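Local coordinates for D-alanyl-D-alanine carboxypeptidase (Penicillin binding protein) family protein (Francisella tularensis subsp. tularensis, PDB 6OSU) that probably removes the terminal D-alanine from peptidoglycan precursors, as a penicillin-binding serine carboxypeptidase of the S11 peptidase family, at residues 71-76 and 134-139; 92-97 and 128-133. One frame throughout, in Å; residues are numbered along the deposited sequence.

How the contacts relate
Coming from the N terminus, after strands 39-44 and 50-54 the chain enters helix 66-79, whose first turn carries Lys-67, the predicted proton acceptor, then passes through the short helix 93-96 and helix 113-123 before entering helix 126-137. Contact 2 (92-97 with 128-133) closes the inner loop; contact 1 (71-76 with 134-139) closes the wider one around it. Helix 126-137 serves both: its middle receives the short helix and its last turn meets helix 66-79. The two contacts also touch each other. Leu-132 CD1 lies 4.1 Å from Val-74 CG2, and Glu-134, at the start of 134-139, reaches the first turn of helix 93-96. Together they tie three elements of the helical region into one block.

Contact 1 (71-76 and 134-139); sequences SYIVAS and EYIGGT
Apolar packing carries this contact, and Ile-136 supplies one whole side of it, meeting Val-74 and Ile-73 from helix 66-79. Its ethyl arm does the closer touching: CD1 of Ile-136 comes to 3.7 Å from CG2 of Val-74, and the two side chains cross at about a right angle. That methyl also sits over the backbone of the other helix, with Ile-136 CD1 4.2 Å from Val-74 CA. The first torsion of Ile-136 (chi1 -62°) lays CG1 opposite its own carbonyl carbon and carries the arm across, while CG2, the shorter branch, is turned to Ile-73. There the packing is looser, with 4.5 Å between Ile-136 CG2 and Ile-73 CG2. The backbones stay well apart, the nearest alpha carbons, Val-74 CA and Ile-136 CA, being 7.9 Å from each other, and only these three side chains bridge the interval.

No polar bond joins the two segments; Ser-71 OG, for one, bonds to Tyr-186 OH. Helix 126-137 runs out just beyond Ile-136. Gly-138 takes a positive phi, and Thr-139 is the N-cap of helix 140-154, its OG1 capping the N of Ala-142.

The contact lies in the helical part of the carboxypeptidase domain, the side chain of Val-74 about 9 Å from that of Lys-67, the predicted proton acceptor. Ile-73 continues onto Phe-143 and Leu-146 of helix 140-154, and Val-74 onto Val-113 and Val-117 of helix 113-123, so Ile-136 enters a group of side chains shared by four helices, with helix 176-189 packing against Tyr-72.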
# COMPACT_ATOMS: atom_id res chain seq x y z
N SER A 71 -11.78 7.23 -2.27
CA SER A 71 -11.10 7.88 -1.15
C SER A 71 -9.82 8.58 -1.62
O SER A 71 -9.46 9.64 -1.08
CB SER A 71 -10.77 6.85 -0.08
OG SER A 71 -10.07 7.45 0.99
N TYR A 72 -9.13 8.00 -2.59
CA TYR A 72 -7.93 8.64 -3.15
C TYR A 72 -8.25 10.02 -3.70
O TYR A 72 -7.54 11.00 -3.44
CB TYR A 72 -7.33 7.75 -4.24
CG TYR A 72 -6.03 8.22 -4.83
CD1 TYR A 72 -4.81 7.73 -4.37
CD2 TYR A 72 -6.00 9.16 -5.86
CE1 TYR A 72 -3.62 8.15 -4.91
CE2 TYR A 72 -4.81 9.59 -6.40
CZ TYR A 72 -3.62 9.09 -5.93
OH TYR A 72 -2.44 9.52 -6.47
N ILE A 73 -9.33 10.13 -4.48
CA ILE A 73 -9.69 11.41 -5.07
C ILE A 73 -10.14 12.40 -4.00
O ILE A 73 -9.88 13.60 -4.10
CB ILE A 73 -10.77 11.18 -6.15
CG1 ILE A 73 -10.15 10.48 -7.36
CG2 ILE A 73 -11.43 12.49 -6.54
CD1 ILE A 73 -11.16 10.00 -8.38
N VAL A 74 -10.82 11.91 -2.96
CA VAL A 74 -11.24 12.78 -1.87
C VAL A 74 -10.04 13.41 -1.18
O VAL A 74 -10.01 14.61 -0.90
CB VAL A 74 -12.12 12.00 -0.86
CG1 VAL A 74 -12.42 12.87 0.37
CG2 VAL A 74 -13.41 11.54 -1.52
N ALA A 75 -9.01 12.60 -0.90
CA ALA A 75 -7.80 13.13 -0.27
C ALA A 75 -7.13 14.16 -1.16
O ALA A 75 -6.64 15.18 -0.67
CB ALA A 75 -6.83 11.99 0.05
N SER A 76 -7.11 13.91 -2.47
CA SER A 76 -6.47 14.83 -3.41
C SER A 76 -7.15 16.19 -3.42
O SER A 76 -6.49 17.23 -3.46
CB SER A 76 -6.46 14.22 -4.81
OG SER A 76 -6.31 15.22 -5.80
N GLU A 134 -21.18 12.36 -5.42
CA GLU A 134 -22.11 13.35 -5.95
C GLU A 134 -21.62 14.77 -5.72
O GLU A 134 -21.86 15.65 -6.56
CB GLU A 134 -23.50 13.17 -5.33
CG GLU A 134 -24.23 11.90 -5.74
CD GLU A 134 -25.63 11.82 -5.16
OE1 GLU A 134 -25.81 12.16 -3.96
OE2 GLU A 134 -26.56 11.43 -5.90
N TYR A 135 -20.94 15.02 -4.61
CA TYR A 135 -20.51 16.37 -4.28
C TYR A 135 -19.30 16.80 -5.11
O TYR A 135 -19.26 17.92 -5.63
CB TYR A 135 -20.19 16.47 -2.79
CG TYR A 135 -19.88 17.88 -2.33
CD1 TYR A 135 -20.89 18.73 -1.91
CD2 TYR A 135 -18.57 18.35 -2.33
CE1 TYR A 135 -20.60 20.02 -1.49
CE2 TYR A 135 -18.28 19.64 -1.91
CZ TYR A 135 -19.30 20.47 -1.49
OH TYR A 135 -19.01 21.75 -1.08
N ILE A 136 -18.31 15.91 -5.25
CA ILE A 136 -17.09 16.26 -5.96
C ILE A 136 -17.32 16.27 -7.47
O ILE A 136 -16.77 17.11 -8.19
CB ILE A 136 -15.97 15.29 -5.57
CG1 ILE A 136 -15.66 15.41 -4.07
CG2 ILE A 136 -14.72 15.53 -6.40
CD1 ILE A 136 -14.75 14.31 -3.55
N GLY A 137 -18.14 15.34 -7.97
CA GLY A 137 -18.27 15.17 -9.40
C GLY A 137 -19.58 15.65 -10.00
O GLY A 137 -19.72 15.69 -11.23
N GLY A 138 -20.54 16.01 -9.16
CA GLY A 138 -21.86 16.38 -9.65
C GLY A 138 -22.79 15.19 -9.72
O GLY A 138 -23.70 15.04 -8.89
N THR A 139 -22.56 14.32 -10.70
CA THR A 139 -23.22 13.03 -10.77
C THR A 139 -22.22 11.93 -10.43
O THR A 139 -21.00 12.15 -10.44
CB THR A 139 -23.80 12.78 -12.17
OG1 THR A 139 -22.73 12.75 -13.13
CG2 THR A 139 -24.79 13.86 -12.54

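Contact 2 (92-97 and 128-133); sequences SENAAS and ATIALA
The short N-capped helix 93-96 docks through Asn-94 and Ala-95 against Ile-130 and Ala-131 of helix 126-137, in the helical region of this penicillin-recognising enzyme. Helix 126-137 begins just after the predicted active-site Ser-124, and the side chain of Ile-130 is about 8 Å from that of Lys-67, the predicted proton acceptor; it is near the site without touching that lysine.

The CB of Ala-95 points at the other backbone, and being a single methyl it lets the helices come close: Ala-95 CA and Ile-130 CA are 5.3 Å apart. The methyl CB of Ala-95 lies 3.8 Å from Ile-130 CG2 and 4.1 Å from Ala-131 CB. Ile-130 offers only its short branch. With chi1 at -68°, CG2 lies opposite the backbone N and faces Ala-95, while the ethyl arm leads away from 92-97; the side chain also touches Asp-165.

Asn-94 works at the margin. Its CG is anti to the backbone N, which swings the amide back along the contact until ND2 stands 3.5 Å from Ile-130 CG2, the two side chains crossing almost squarely. The polar need of that ND2 is met elsewhere, by a hydrogen bond to Glu-134 OE2. The other carboxylate oxygen of Glu-134 is paired, with doubtful geometry, with Ser-92 OG.

Ser-92 OG also caps the helix, accepting from Ala-95 N at 3.1 Å with an N-H...O angle of 160°. At the far end, Ser-97 OG donates to Glu-93 O over 3.1 Å, 16° out of the carbonyl plane.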
# COMPACT_ATOMS: atom_id res chain seq x y z
N SER A 92 -28.06 13.36 -0.32
CA SER A 92 -29.21 13.21 -1.18
C SER A 92 -30.00 11.96 -0.81
O SER A 92 -29.50 11.06 -0.12
CB SER A 92 -28.78 13.13 -2.65
OG SER A 92 -27.95 11.99 -2.87
N GLU A 93 -31.25 11.91 -1.27
CA GLU A 93 -32.04 10.70 -1.07
C GLU A 93 -31.47 9.53 -1.87
O GLU A 93 -31.63 8.38 -1.46
CB GLU A 93 -33.50 10.95 -1.46
CG GLU A 93 -34.42 11.08 -0.25
CD GLU A 93 -35.60 12.01 -0.51
OE1 GLU A 93 -36.27 11.85 -1.55
OE2 GLU A 93 -35.84 12.90 0.33
N ASN A 94 -30.80 9.81 -2.99
CA ASN A 94 -30.11 8.76 -3.72
C ASN A 94 -29.03 8.12 -2.86
O ASN A 94 -28.94 6.89 -2.76
CB ASN A 94 -29.51 9.31 -5.01
CG ASN A 94 -28.68 8.28 -5.75
OD1 ASN A 94 -29.21 7.26 -6.20
ND2 ASN A 94 -27.39 8.53 -5.88
N ALA A 95 -28.21 8.94 -2.21
CA ALA A 95 -27.13 8.42 -1.37
C ALA A 95 -27.69 7.64 -0.19
O ALA A 95 -27.30 6.49 0.05
CB ALA A 95 -26.23 9.56 -0.90
N ALA A 96 -28.62 8.24 0.56
CA ALA A 96 -29.11 7.63 1.78
C ALA A 96 -29.76 6.28 1.53
O ALA A 96 -29.78 5.42 2.42
CB ALA A 96 -30.11 8.57 2.47
N SER A 97 -30.29 6.06 0.33
CA SER A 97 -31.06 4.85 0.03
C SER A 97 -30.25 3.78 -0.68
O SER A 97 -30.82 2.77 -1.10
CB SER A 97 -32.29 5.21 -0.80
OG SER A 97 -31.95 5.40 -2.17
N ALA A 128 -22.17 6.70 2.15
CA ALA A 128 -21.14 7.73 2.32
C ALA A 128 -20.32 7.91 1.05
O ALA A 128 -20.03 9.04 0.65
CB ALA A 128 -20.23 7.37 3.49
N THR A 129 -19.96 6.81 0.40
CA THR A 129 -19.22 6.89 -0.86
C THR A 129 -20.00 7.66 -1.91
O THR A 129 -19.45 8.52 -2.61
CB THR A 129 -18.89 5.48 -1.36
OG1 THR A 129 -18.25 4.74 -0.32
CG2 THR A 129 -17.97 5.54 -2.58
N ILE A 130 -21.30 7.37 -2.04
CA ILE A 130 -22.12 8.04 -3.03
C ILE A 130 -22.27 9.52 -2.70
O ILE A 130 -22.30 10.37 -3.59
CB ILE A 130 -23.48 7.33 -3.16
CG1 ILE A 130 -23.30 5.94 -3.76
CG2 ILE A 130 -24.46 8.15 -3.98
CD1 ILE A 130 -22.40 5.92 -4.98
N ALA A 131 -22.36 9.85 -1.40
CA ALA A 131 -22.52 11.24 -1.01
C ALA A 131 -21.28 12.06 -1.33
O ALA A 131 -21.38 13.22 -1.75
CB ALA A 131 -22.86 11.34 0.48
N LEU A 132 -20.09 11.48 -1.15
CA LEU A 132 -18.86 12.17 -1.52
C LEU A 132 -18.75 12.30 -3.04
O LEU A 132 -18.32 13.34 -3.55
CB LEU A 132 -17.65 11.44 -0.96
CG LEU A 132 -17.41 11.56 0.54
CD1 LEU A 132 -16.40 10.51 1.01
CD2 LEU A 132 -16.94 12.96 0.90
N ALA A 133 -19.14 11.26 -3.77
CA ALA A 133 -19.00 11.27 -5.22
C ALA A 133 -19.92 12.31 -5.85
O ALA A 133 -19.50 13.07 -6.73
CB ALA A 133 -19.30 9.88 -5.79